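Long-range contacts in Ser-thr phosphatase MSPP (Mycobacterium smegmatis, PDB 2JFR), which probably removes phosphate groups from serine and threonine residues of proteins, as a metal-dependent phosphatase of the PPM (PP2C) family: residues Leu6-Ala11 with Val229-Gly234; Gly29-Val34 with Leu92-Val97; Leu115-Asp120 with Pro177-Leu182; Ser184-Phe189 with Gly222-Thr227; Val198-Ser203 with Arg211-Val216. One frame throughout, in Å; residues are numbered along the deposited sequence.

Interaction 1. Residues Leu6-Ala11 with Val229-Gly234; sequences LSAATA and VVIDLG
An antiparallel strand pair ties the two ends of the chain together, Leu6-Ala11 near the start running against Val229-Gly234 at the very end. Ala9 and Val230 form a hydrogen-bonded pair, with Ala9 N to Val230 O and Val230 N to Ala9 O both 2.9 Å. Further along, Asp232 N reaches Ser7 O at 2.9 Å, and Leu6 N gives to Asp232 O at 2.8 Å. Ala8 sits opposite Ile231 in a non-hydrogen-bonded pair; its CA makes a bent CA-H...O contact with Val230 O at 3.0 Å. The small Ala8 suits this place because the ring of Tyr32 packs against its methyl. On the same face Thr10 and Val229 run alongside each other, with CG2 of Thr10 3.9 Å from CG2 of Val229. Thr10 CG2 lies beside its own backbone N, which brings that methyl to the valine. At the end of the pairing, Leu6 lies against the C-terminal residue, its CG 3.7 Å from Gly234 N, where the lack of a side chain leaves room for the leucine. Asp232, on the other face, is salt-bridged to Arg180 of the next strand. Such pairing of the terminal strands within one sheet belongs to the beta sandwich of PP2C phosphatases.

Interaction 2. Residues Gly29-Val34 with Leu92-Val97; sequences GILYAV and LTAVAV
Tyr32 and Val97 pass each other at a slant, ring atom CE2 of Tyr32 lying 4.2 Å from CG2 of Val97. The torsion chi1 of Tyr32, -60°, sets the ring beside its own backbone N and leans it along the strand toward Val97. An edge of the ring also comes near Val95 O, while the CB atoms of Tyr32 and Val95 stand 4.5 Å apart. The other face, with Leu31, Ala33, Ala94 and Ala96, carries mostly smaller groups. Ala33 and Ala94 meet methyl to methyl, CB to CB 4.1 Å, and these alanines leave room for leucine ends: CD1 of Leu92 lies 4.2 Å from CB of Ala33, and CD1 of Leu31 4.4 Å from CB of Ala94. Backbone bonds fix this pairing. Val95 N reaches Tyr32 O at 2.8 Å, almost straight at 174°, and Tyr32 N answers to Val95 O; Val34 and Thr93 pair in the same reciprocal way, and Val97 N binds Ile30 O at 2.8 Å. Thr93 can sit in this apolar setting because its hydroxyl is bonded to Ser113 O. Leu50 of helix 42-59 covers Ala33 and Leu92, whereas Tyr32, Val34 and Val95 face Ile183 of strand 180-184, with strand 226-233 beside it.

Interaction 3. Residues Leu115-Asp120 with Pro177-Leu182; sequences LYRIRD and PGDRLL
Asp179 OD2 is gripped twice: its syn lone pair takes Arg119 NH2 at 2.8 Å, and the backbone N of Gly176 binds it as well. The other oxygen takes Arg119 NE, 2.9 Å from Asp179 OD1 and nearly straight at 174°, so the arginine holds the carboxylate side-on with NE and NH2. The two planes are turned 34° against each other, a clasp that is not quite flat. A bend at chi3 of Arg119, -80°, swings the guanidinium round to the aspartate. Arg117 NE lies over the centre of this same guanidinium, and Arg117 CD is 3.7 Å from Asp179 OD2. Asp179, together with the Glu124 that is salt-bridged to Arg117, probably balances the two positive charges.

Behind this polar end, 115-119 and 180-184 are neighbouring antiparallel strands of one sheet of the PP2C sandwich. Tyr116 and Leu182 exchange two backbone bonds, as do Ile118 and Arg180, the bond from Ile118 N to Arg180 O measuring 2.8 Å. On the face these residues share, Tyr116 and Leu182 run side by side, CD2 to CD2 3.8 Å, with Leu182 O at the edge of the tyrosine ring. Ile118 slants across, its CD1 3.9 Å from CB of Leu182, and also lies along the aliphatic stem of Arg180. The length of Arg180 suits its place: the stem packs beside Ile118, while NH1 reaches the carbonyls of Ala201 and Ser203. A water donates to both Ile118 O and Gly178 O where the strands part.

Interaction 4. Residues Ser184-Phe189 with Gly222-Thr227; sequences SSDGLF and GSDNTT. With MN (manganese (II) ion), chain C.
The carboxylates of Asp186 and Asp224 cross at about a right angle, their planes 67° apart, and each offers one oxygen to the same manganese ion. Asp186 OD1 and Asp224 OD2, the latter 2.1 Å from the metal, stand 2.9 Å from each other, a closeness probably made tolerable by the shared cation. Asp36 also binds this manganese, and the other oxygen of Asp186 binds magnesium; carboxylates shared between two metals, as here, are the hallmark of the PPM (PP2C) metal centre. Three waters also bind the manganese; one of them donates to Asn225 O at 2.8 Å.

Next to the metal ligands, Gly187 lies against the other segment, its CA 3.3 Å from Asn225 O and its C 3.2 Å from Thr226 OG1, an approach leaving no room for a side chain. Ser185 pins the loop to the strand twice. Its N gives to Thr227 O at 2.9 Å, and its OG, turned by chi1 of 64° toward the strand, receives Thr227 N at 3.1 Å. Asp23 bonds both hydroxyls, of Ser185 and Thr227. Leu188 and Thr226 rest on helix 206-219, Leu188 also touches helix 194-201, and Thr227 packs on Cys25 of strand 23-28.

Interaction 5. Residues Val198-Ser203 with Arg211-Val216; sequences VDAATS and RRLVEV
The helices 194-201 and 206-219 come close where Ala200 meets Arg212, their CA atoms 5.2 Å apart, an approach that suits the small alanine. The methyl of Ala200 nestles into the second helix: its CB lies 3.7 Å from Arg212 CB, 3.8 Å from Leu213 CD2 and 4.0 Å from Val216 CG2. Leu213 CD2 also reaches the methyl of Ala201, so the leucine spans both alanines.

Arg212 closes the outer side. Its chain bends at chi3, 60°, and folds back so that Ala200 CA lies over one face of the guanidinium, toward the rim. At the edge, NH1 of Arg212 gives to Ser203 OG at 2.8 Å, some 24° out of the guanidinium plane. Ser203 OG in turn donates to Ala200 O at 2.8 Å, which accepts Ser203 N as well; a serine fits because its hydroxyl can accept and donate at once. Asp199 brings its carboxylate to that edge, plane turned 78°, as a salt-bridge partner of Arg212 NH2 whose modelled separation is too short to trust. Such packing of consecutive helices belongs to the helical layer flanking the PP2C beta sandwich: Ala201 touches Ile118 of the sheet, and Leu213 touches Leu188.

In the fold
Interactions 1, 3 and 4 all involve the sheet that contains strands 5-13, 226-233, 180-184 and 115-119, whereas interaction 2 belongs to the other sheet of the sandwich. The sheets meet where Tyr32 and Val34 pack on Val229 and Ile231; the centres of interactions 1 and 2 are about 11 Å apart. Along the chain, interaction 1 encloses the rest, interactions 2, 3 and 4 follow in series, and interaction 5 is nested within 4. The helices of interaction 5 pack against the first sheet, its centre about 20 Å from that of interaction 2. Metal ligands come from both sheets: Asp36 from strand 31-38, Asp186 and Asp224 from beside strands 180-184 and 226-233.

Interaction 1. Residues Leu6-Ala11 with Val229-Gly234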
# COMPACT_ATOMS: atom_id res chain seq x y z
N LEU A 6 -16.76 -8.43 -2.60
CA LEU A 6 -17.17 -9.78 -2.19
C LEU A 6 -16.52 -10.16 -0.92
O LEU A 6 -17.14 -10.68 -0.01
CB LEU A 6 -16.89 -10.75 -3.28
CG LEU A 6 -17.52 -10.49 -4.63
CD1 LEU A 6 -17.18 -11.58 -5.61
CD2 LEU A 6 -19.05 -10.38 -4.46
N SER A 7 -15.18 -9.97 -0.81
CA SER A 7 -14.51 -10.22 0.43
C SER A 7 -13.11 -9.61 0.32
O SER A 7 -12.69 -9.10 -0.71
CB SER A 7 -14.44 -11.68 0.77
OG SER A 7 -13.42 -12.30 0.01
N ALA A 8 -12.48 -9.59 1.45
CA ALA A 8 -11.16 -9.00 1.58
C ALA A 8 -10.40 -9.76 2.63
O ALA A 8 -10.98 -10.42 3.50
CB ALA A 8 -11.22 -7.54 1.93
N ALA A 9 -9.09 -9.70 2.58
CA ALA A 9 -8.22 -10.36 3.54
C ALA A 9 -6.95 -9.54 3.69
O ALA A 9 -6.55 -8.85 2.77
CB ALA A 9 -7.88 -11.79 3.12
N THR A 10 -6.30 -9.73 4.83
CA THR A 10 -5.02 -9.06 5.06
C THR A 10 -4.04 -10.05 5.70
O THR A 10 -4.44 -10.98 6.41
CB THR A 10 -5.12 -7.86 5.96
OG1 THR A 10 -5.34 -8.21 7.33
CG2 THR A 10 -6.28 -6.93 5.55
N ALA A 11 -2.76 -9.78 5.51
CA ALA A 11 -1.72 -10.50 6.24
C ALA A 11 -0.52 -9.57 6.37
O ALA A 11 -0.26 -8.74 5.50
CB ALA A 11 -1.29 -11.78 5.56
N VAL A 229 -2.99 -6.64 1.39
CA VAL A 229 -4.43 -6.52 1.51
C VAL A 229 -5.00 -6.91 0.15
O VAL A 229 -4.64 -6.32 -0.87
CB VAL A 229 -4.85 -5.11 1.87
CG1 VAL A 229 -6.38 -5.00 1.93
CG2 VAL A 229 -4.23 -4.68 3.19
N VAL A 230 -5.89 -7.92 0.14
CA VAL A 230 -6.52 -8.42 -1.07
C VAL A 230 -7.98 -8.10 -1.01
O VAL A 230 -8.63 -8.35 0.02
CB VAL A 230 -6.25 -9.94 -1.21
CG1 VAL A 230 -7.15 -10.59 -2.23
CG2 VAL A 230 -4.83 -10.17 -1.60
N ILE A 231 -8.53 -7.60 -2.10
CA ILE A 231 -9.96 -7.24 -2.21
C ILE A 231 -10.50 -7.89 -3.47
O ILE A 231 -9.99 -7.64 -4.57
CB ILE A 231 -10.13 -5.71 -2.30
CG1 ILE A 231 -9.37 -4.94 -1.20
CG2 ILE A 231 -11.60 -5.37 -2.27
CD1 ILE A 231 -8.85 -3.64 -1.65
N ASP A 232 -11.54 -8.72 -3.33
CA ASP A 232 -12.22 -9.37 -4.43
C ASP A 232 -13.46 -8.57 -4.80
O ASP A 232 -14.29 -8.35 -3.93
CB ASP A 232 -12.58 -10.81 -4.09
CG ASP A 232 -11.41 -11.74 -4.33
OD1 ASP A 232 -10.58 -11.51 -5.21
OD2 ASP A 232 -11.39 -12.75 -3.59
N LEU A 233 -13.59 -8.19 -6.07
CA LEU A 233 -14.65 -7.32 -6.51
C LEU A 233 -15.77 -8.14 -7.21
O LEU A 233 -15.49 -9.12 -7.91
CB LEU A 233 -14.13 -6.28 -7.48
CG LEU A 233 -13.04 -5.38 -6.92
CD1 LEU A 233 -12.51 -4.42 -7.97
CD2 LEU A 233 -13.50 -4.66 -5.66
N GLY A 234 -16.99 -7.68 -7.04
CA GLY A 234 -18.18 -8.22 -7.69
C GLY A 234 -18.96 -7.12 -8.48
O GLY A 234 -20.06 -7.52 -8.97
OXT GLY A 234 -18.60 -5.93 -8.46
O HOH W 1 -13.48 -13.84 -2.81

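Interaction 2. Residues Gly29-Val34 with Leu92-Val97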
# COMPACT_ATOMS: atom_id res chain seq x y z
N GLY A 29 -14.90 -1.74 5.90
CA GLY A 29 -15.96 -1.28 5.02
C GLY A 29 -15.47 -1.28 3.58
O GLY A 29 -15.11 -2.26 2.94
N ILE A 30 -15.45 -0.10 2.97
CA ILE A 30 -14.93 0.08 1.60
C ILE A 30 -13.52 0.65 1.61
O ILE A 30 -13.00 0.90 0.52
CB ILE A 30 -15.87 0.97 0.76
CG1 ILE A 30 -15.92 2.42 1.24
CG2 ILE A 30 -17.23 0.31 0.73
CD1 ILE A 30 -16.55 3.32 0.19
N LEU A 31 -12.93 0.86 2.78
CA LEU A 31 -11.59 1.46 2.89
C LEU A 31 -10.54 0.40 3.22
O LEU A 31 -10.68 -0.37 4.18
CB LEU A 31 -11.58 2.52 4.00
CG LEU A 31 -10.26 3.25 4.18
CD1 LEU A 31 -9.91 4.09 2.96
CD2 LEU A 31 -10.29 4.12 5.43
N TYR A 32 -9.48 0.42 2.44
CA TYR A 32 -8.38 -0.54 2.55
C TYR A 32 -7.10 0.23 2.45
O TYR A 32 -6.97 1.13 1.64
CB TYR A 32 -8.46 -1.58 1.43
CG TYR A 32 -9.77 -2.34 1.51
CD1 TYR A 32 -9.87 -3.45 2.33
CD2 TYR A 32 -10.90 -1.92 0.85
CE1 TYR A 32 -11.05 -4.15 2.45
CE2 TYR A 32 -12.11 -2.61 1.01
CZ TYR A 32 -12.14 -3.70 1.80
OH TYR A 32 -13.36 -4.36 1.94
N ALA A 33 -6.07 -0.14 3.25
CA ALA A 33 -4.84 0.62 3.16
C ALA A 33 -3.67 -0.20 3.68
O ALA A 33 -3.82 -1.07 4.55
CB ALA A 33 -4.93 1.93 3.95
N VAL A 34 -2.50 0.16 3.19
CA VAL A 34 -1.21 -0.26 3.73
C VAL A 34 -0.37 0.98 3.98
O VAL A 34 -0.35 1.90 3.17
CB VAL A 34 -0.49 -1.23 2.78
CG1 VAL A 34 0.93 -1.54 3.23
CG2 VAL A 34 -1.30 -2.49 2.59
N LEU A 92 1.85 5.52 2.44
CA LEU A 92 0.45 5.20 2.61
C LEU A 92 -0.15 4.99 1.25
O LEU A 92 -0.02 5.84 0.37
CB LEU A 92 -0.27 6.35 3.30
CG LEU A 92 -1.81 6.14 3.47
CD1 LEU A 92 -2.11 4.96 4.33
CD2 LEU A 92 -2.46 7.42 4.02
N THR A 93 -0.84 3.85 1.07
CA THR A 93 -1.66 3.60 -0.10
C THR A 93 -3.04 3.22 0.41
O THR A 93 -3.15 2.22 1.15
CB THR A 93 -1.09 2.53 -0.99
OG1 THR A 93 0.15 3.03 -1.47
CG2 THR A 93 -2.01 2.19 -2.14
N ALA A 94 -4.03 4.00 0.05
CA ALA A 94 -5.40 3.79 0.50
C ALA A 94 -6.29 3.62 -0.73
O ALA A 94 -6.17 4.36 -1.72
CB ALA A 94 -5.87 4.97 1.33
N VAL A 95 -7.17 2.66 -0.65
CA VAL A 95 -8.20 2.40 -1.65
C VAL A 95 -9.55 2.54 -1.01
O VAL A 95 -9.81 1.96 0.04
CB VAL A 95 -8.04 0.98 -2.22
CG1 VAL A 95 -9.24 0.59 -3.06
CG2 VAL A 95 -6.75 0.86 -3.02
N ALA A 96 -10.43 3.31 -1.65
CA ALA A 96 -11.82 3.37 -1.28
C ALA A 96 -12.63 2.81 -2.44
O ALA A 96 -12.59 3.36 -3.54
CB ALA A 96 -12.28 4.77 -0.93
N VAL A 97 -13.36 1.72 -2.18
CA VAL A 97 -14.14 1.08 -3.24
C VAL A 97 -15.51 1.76 -3.31
O VAL A 97 -16.55 1.18 -2.95
CB VAL A 97 -14.23 -0.43 -3.07
CG1 VAL A 97 -14.85 -1.04 -4.30
CG2 VAL A 97 -12.84 -1.04 -2.80

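Interaction 3. Residues Leu115-Asp120 with Pro177-Leu182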
# COMPACT_ATOMS: atom_id res chain seq x y z
N LEU A 115 -0.39 -0.49 -5.35
CA LEU A 115 -1.65 -1.12 -5.69
C LEU A 115 -1.48 -1.87 -7.01
O LEU A 115 -0.98 -1.31 -7.98
CB LEU A 115 -2.72 -0.06 -5.86
CG LEU A 115 -4.07 -0.54 -6.42
CD1 LEU A 115 -4.73 -1.49 -5.47
CD2 LEU A 115 -4.95 0.65 -6.76
N TYR A 116 -1.97 -3.10 -7.03
CA TYR A 116 -2.00 -3.94 -8.20
C TYR A 116 -3.42 -4.34 -8.52
O TYR A 116 -4.25 -4.52 -7.60
CB TYR A 116 -1.20 -5.24 -8.01
CG TYR A 116 0.18 -5.09 -7.48
CD1 TYR A 116 1.29 -5.04 -8.30
CD2 TYR A 116 0.41 -4.95 -6.09
CE1 TYR A 116 2.58 -4.90 -7.75
CE2 TYR A 116 1.65 -4.83 -5.55
CZ TYR A 116 2.73 -4.80 -6.38
OH TYR A 116 3.99 -4.65 -5.82
N ARG A 117 -3.68 -4.56 -9.80
CA ARG A 117 -4.92 -5.23 -10.24
C ARG A 117 -4.53 -6.57 -10.79
O ARG A 117 -3.60 -6.70 -11.56
CB ARG A 117 -5.62 -4.44 -11.30
CG ARG A 117 -6.97 -5.05 -11.72
CD ARG A 117 -7.64 -4.30 -12.85
NE ARG A 117 -6.75 -4.36 -14.00
CZ ARG A 117 -6.57 -3.43 -14.89
NH1 ARG A 117 -7.35 -2.37 -14.88
NH2 ARG A 117 -5.66 -3.61 -15.81
N ILE A 118 -5.32 -7.58 -10.39
CA ILE A 118 -5.19 -8.95 -10.85
C ILE A 118 -6.41 -9.24 -11.67
O ILE A 118 -7.53 -9.22 -11.16
CB ILE A 118 -4.98 -9.83 -9.60
CG1 ILE A 118 -3.75 -9.34 -8.86
CG2 ILE A 118 -4.88 -11.32 -9.92
CD1 ILE A 118 -3.68 -9.65 -7.40
N ARG A 119 -6.21 -9.47 -12.97
CA ARG A 119 -7.28 -9.65 -13.92
C ARG A 119 -6.85 -10.69 -14.94
O ARG A 119 -5.78 -10.54 -15.54
CB ARG A 119 -7.65 -8.31 -14.62
CG ARG A 119 -8.62 -8.39 -15.73
CD ARG A 119 -8.68 -7.03 -16.50
NE ARG A 119 -9.53 -6.25 -15.66
CZ ARG A 119 -9.87 -5.00 -16.01
NH1 ARG A 119 -9.35 -4.47 -17.12
NH2 ARG A 119 -10.72 -4.40 -15.21
N ASP A 120 -7.66 -11.72 -15.11
CA ASP A 120 -7.42 -12.78 -16.11
C ASP A 120 -6.00 -13.35 -15.99
O ASP A 120 -5.29 -13.61 -16.94
CB ASP A 120 -7.55 -12.20 -17.53
CG ASP A 120 -8.87 -11.65 -17.88
OD1 ASP A 120 -9.86 -12.09 -17.22
OD2 ASP A 120 -8.97 -10.82 -18.84
N PRO A 177 -16.19 -6.16 -11.79
CA PRO A 177 -16.51 -7.46 -11.27
C PRO A 177 -15.53 -8.50 -11.75
O PRO A 177 -15.17 -8.52 -12.91
CB PRO A 177 -17.93 -7.71 -11.83
CG PRO A 177 -18.50 -6.31 -11.93
CD PRO A 177 -17.36 -5.49 -12.38
N GLY A 178 -15.10 -9.33 -10.79
CA GLY A 178 -14.15 -10.41 -11.03
C GLY A 178 -12.72 -10.00 -10.86
O GLY A 178 -11.86 -10.90 -10.78
N ASP A 179 -12.41 -8.74 -10.85
CA ASP A 179 -11.05 -8.32 -10.58
C ASP A 179 -10.71 -8.54 -9.12
O ASP A 179 -11.57 -8.57 -8.24
CB ASP A 179 -10.87 -6.86 -10.93
CG ASP A 179 -10.94 -6.50 -12.37
OD1 ASP A 179 -10.74 -7.38 -13.22
OD2 ASP A 179 -11.15 -5.32 -12.64
N ARG A 180 -9.42 -8.62 -8.85
CA ARG A 180 -8.87 -8.63 -7.54
C ARG A 180 -7.92 -7.44 -7.43
O ARG A 180 -7.13 -7.20 -8.35
CB ARG A 180 -8.15 -9.93 -7.24
CG ARG A 180 -7.35 -9.95 -5.96
CD ARG A 180 -6.79 -11.33 -5.68
NE ARG A 180 -7.87 -12.18 -5.16
CZ ARG A 180 -7.71 -13.46 -4.88
NH1 ARG A 180 -6.54 -14.05 -5.07
NH2 ARG A 180 -8.73 -14.13 -4.41
N LEU A 181 -8.00 -6.71 -6.32
CA LEU A 181 -7.03 -5.67 -6.03
C LEU A 181 -6.11 -6.17 -4.93
O LEU A 181 -6.54 -6.86 -4.02
CB LEU A 181 -7.73 -4.38 -5.58
CG LEU A 181 -8.70 -3.80 -6.56
CD1 LEU A 181 -9.32 -2.54 -5.99
CD2 LEU A 181 -8.05 -3.49 -7.91
N LEU A 182 -4.85 -5.77 -5.02
CA LEU A 182 -3.84 -6.07 -4.01
C LEU A 182 -3.14 -4.82 -3.66
O LEU A 182 -2.57 -4.15 -4.55
CB LEU A 182 -2.85 -7.11 -4.57
CG LEU A 182 -1.55 -7.32 -3.70
CD1 LEU A 182 -1.87 -7.92 -2.38
CD2 LEU A 182 -0.57 -8.23 -4.47
O HOH W 2 -8.82 -11.72 -11.03
O HOH W 3 -10.15 -11.80 -13.68

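Interaction 4. Residues Ser184-Phe189 with Gly222-Thr227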
# COMPACT_ATOMS: atom_id res chain seq x y z
N SER A 184 0.15 -3.77 -1.38
CA SER A 184 1.26 -4.40 -0.70
C SER A 184 2.28 -3.37 -0.28
O SER A 184 2.50 -2.38 -0.95
CB SER A 184 1.89 -5.40 -1.62
OG SER A 184 2.88 -6.17 -0.96
N SER A 185 2.98 -3.67 0.82
CA SER A 185 4.23 -2.98 1.06
C SER A 185 5.27 -3.50 0.06
O SER A 185 5.12 -4.55 -0.57
CB SER A 185 4.71 -3.09 2.48
OG SER A 185 4.99 -4.44 2.81
N ASP A 186 6.37 -2.76 -0.03
CA ASP A 186 7.48 -3.12 -0.91
C ASP A 186 8.15 -4.41 -0.51
O ASP A 186 8.93 -4.95 -1.29
CB ASP A 186 8.44 -1.95 -1.02
CG ASP A 186 9.13 -1.51 0.25
OD1 ASP A 186 8.81 -2.08 1.30
OD2 ASP A 186 10.04 -0.59 0.13
N GLY A 187 7.91 -4.97 0.67
CA GLY A 187 8.55 -6.21 1.03
C GLY A 187 8.20 -7.35 0.12
O GLY A 187 8.98 -8.28 -0.07
N LEU A 188 7.01 -7.32 -0.50
CA LEU A 188 6.58 -8.46 -1.30
C LEU A 188 7.49 -8.71 -2.46
O LEU A 188 7.82 -9.86 -2.77
CB LEU A 188 5.15 -8.20 -1.80
CG LEU A 188 4.58 -9.26 -2.72
CD1 LEU A 188 4.53 -10.63 -2.02
CD2 LEU A 188 3.19 -8.84 -3.19
N PHE A 189 7.94 -7.65 -3.16
CA PHE A 189 8.76 -7.74 -4.35
C PHE A 189 10.23 -7.57 -4.07
O PHE A 189 11.05 -7.34 -4.95
CB PHE A 189 8.25 -6.80 -5.46
CG PHE A 189 7.13 -7.37 -6.29
CD1 PHE A 189 7.40 -7.94 -7.54
CD2 PHE A 189 5.82 -7.30 -5.85
CE1 PHE A 189 6.40 -8.43 -8.32
CE2 PHE A 189 4.81 -7.79 -6.63
CZ PHE A 189 5.09 -8.36 -7.87
N GLY A 222 12.81 -12.86 3.20
CA GLY A 222 12.13 -12.05 4.20
C GLY A 222 12.96 -10.86 4.63
O GLY A 222 12.91 -10.46 5.80
N SER A 223 13.66 -10.20 3.70
CA SER A 223 14.54 -9.10 4.06
C SER A 223 13.80 -7.91 4.62
O SER A 223 14.41 -7.11 5.32
CB SER A 223 15.39 -8.65 2.87
OG SER A 223 14.61 -8.21 1.80
N ASP A 224 12.53 -7.76 4.28
CA ASP A 224 11.71 -6.67 4.77
C ASP A 224 10.43 -7.25 5.35
O ASP A 224 10.08 -8.39 5.13
CB ASP A 224 11.40 -5.65 3.67
CG ASP A 224 10.85 -4.33 4.09
OD1 ASP A 224 10.79 -4.04 5.33
OD2 ASP A 224 10.52 -3.49 3.16
N ASN A 225 9.74 -6.41 6.11
CA ASN A 225 8.35 -6.64 6.43
C ASN A 225 7.52 -6.73 5.14
O ASN A 225 7.79 -5.95 4.22
CB ASN A 225 7.83 -5.45 7.23
CG ASN A 225 8.64 -5.02 8.42
OD1 ASN A 225 8.67 -3.83 8.74
ND2 ASN A 225 9.28 -5.93 9.14
N THR A 226 6.57 -7.64 5.10
CA THR A 226 5.64 -7.73 3.97
C THR A 226 4.23 -7.69 4.49
O THR A 226 3.88 -8.46 5.38
CB THR A 226 5.89 -9.05 3.17
OG1 THR A 226 7.21 -9.01 2.64
CG2 THR A 226 4.91 -9.16 2.01
N THR A 227 3.42 -6.84 3.92
CA THR A 227 2.01 -6.68 4.29
C THR A 227 1.20 -6.59 3.04
O THR A 227 1.56 -5.87 2.12
CB THR A 227 1.87 -5.43 5.16
OG1 THR A 227 2.71 -5.58 6.29
CG2 THR A 227 0.44 -5.20 5.63
MN MN C . 9.22 -1.83 3.30
O HOH W 4 10.62 -9.20 2.03
O HOH W 5 10.05 -1.52 5.33
O HOH W 6 7.79 -3.16 4.11
O HOH W 7 10.60 -0.39 2.81

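Interaction 5. Residues Val198-Ser203 with Arg211-Val216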
# COMPACT_ATOMS: atom_id res chain seq x y z
N VAL A 198 2.77 -14.06 -8.39
CA VAL A 198 1.51 -14.08 -9.10
C VAL A 198 0.72 -15.32 -8.78
O VAL A 198 -0.50 -15.25 -8.61
CB VAL A 198 1.75 -13.90 -10.61
CG1 VAL A 198 0.40 -14.07 -11.34
CG2 VAL A 198 2.38 -12.55 -10.89
N ASP A 199 1.40 -16.47 -8.68
CA ASP A 199 0.71 -17.73 -8.28
C ASP A 199 -0.00 -17.54 -6.90
O ASP A 199 -1.15 -17.88 -6.71
CB ASP A 199 1.71 -18.87 -8.26
CG ASP A 199 1.23 -20.14 -7.66
OD1 ASP A 199 0.36 -20.68 -8.37
OD2 ASP A 199 1.73 -20.65 -6.60
N ALA A 200 0.74 -16.96 -5.95
CA ALA A 200 0.13 -16.71 -4.65
C ALA A 200 -1.02 -15.73 -4.76
O ALA A 200 -2.09 -15.90 -4.16
CB ALA A 200 1.21 -16.20 -3.69
N ALA A 201 -0.83 -14.63 -5.50
CA ALA A 201 -1.79 -13.55 -5.58
C ALA A 201 -3.09 -13.97 -6.28
O ALA A 201 -4.09 -13.28 -6.08
CB ALA A 201 -1.21 -12.38 -6.32
N THR A 202 -3.06 -15.03 -7.05
CA THR A 202 -4.22 -15.52 -7.78
C THR A 202 -4.87 -16.68 -7.06
O THR A 202 -5.83 -17.28 -7.59
CB THR A 202 -3.88 -15.91 -9.21
OG1 THR A 202 -2.78 -16.83 -9.28
CG2 THR A 202 -3.51 -14.67 -10.03
N SER A 203 -4.46 -17.00 -5.85
CA SER A 203 -5.07 -18.08 -5.12
C SER A 203 -6.57 -17.81 -4.97
O SER A 203 -6.94 -16.69 -4.57
CB SER A 203 -4.53 -18.18 -3.73
OG SER A 203 -3.15 -18.41 -3.69
N ARG A 211 -1.94 -15.31 2.89
CA ARG A 211 -0.96 -16.14 3.60
C ARG A 211 0.12 -16.60 2.64
O ARG A 211 1.31 -16.59 2.99
CB ARG A 211 -1.69 -17.30 4.23
CG ARG A 211 -2.45 -16.89 5.47
CD ARG A 211 -3.25 -18.07 6.01
NE ARG A 211 -4.27 -17.63 6.92
CZ ARG A 211 -5.51 -18.11 6.99
NH1 ARG A 211 -5.99 -19.07 6.21
NH2 ARG A 211 -6.26 -17.55 7.92
N ARG A 212 -0.25 -17.02 1.42
CA ARG A 212 0.75 -17.47 0.47
C ARG A 212 1.66 -16.33 0.05
O ARG A 212 2.86 -16.56 -0.16
CB ARG A 212 0.09 -18.12 -0.72
CG ARG A 212 -0.64 -19.42 -0.33
CD ARG A 212 -1.07 -20.19 -1.53
NE ARG A 212 0.00 -20.60 -2.41
CZ ARG A 212 -0.18 -20.64 -3.75
NH1 ARG A 212 -1.26 -20.31 -4.46
NH2 ARG A 212 0.87 -21.02 -4.36
N LEU A 213 1.13 -15.12 -0.08
CA LEU A 213 1.96 -13.99 -0.45
C LEU A 213 3.06 -13.72 0.55
O LEU A 213 4.22 -13.55 0.23
CB LEU A 213 1.14 -12.74 -0.68
CG LEU A 213 0.32 -12.73 -1.98
CD1 LEU A 213 -0.80 -11.74 -1.92
CD2 LEU A 213 1.25 -12.46 -3.17
N VAL A 214 2.69 -13.69 1.84
CA VAL A 214 3.75 -13.41 2.80
C VAL A 214 4.65 -14.63 2.92
O VAL A 214 5.87 -14.43 3.14
CB VAL A 214 3.19 -12.94 4.16
CG1 VAL A 214 2.39 -11.65 4.00
CG2 VAL A 214 2.35 -14.01 4.82
N GLU A 215 4.19 -15.85 2.73
CA GLU A 215 5.10 -17.00 2.70
C GLU A 215 6.08 -16.92 1.55
O GLU A 215 7.25 -17.24 1.74
CB GLU A 215 4.29 -18.28 2.63
CG GLU A 215 3.46 -18.55 3.90
CD GLU A 215 2.53 -19.77 3.81
OE1 GLU A 215 2.50 -20.41 2.70
OE2 GLU A 215 1.82 -20.18 4.79
N VAL A 216 5.62 -16.52 0.37
CA VAL A 216 6.52 -16.38 -0.76
C VAL A 216 7.65 -15.38 -0.40
O VAL A 216 8.83 -15.63 -0.66
CB VAL A 216 5.75 -15.97 -2.00
CG1 VAL A 216 6.69 -15.49 -3.09
CG2 VAL A 216 4.91 -17.16 -2.48
O HOH W 8 -1.20 -22.51 -6.84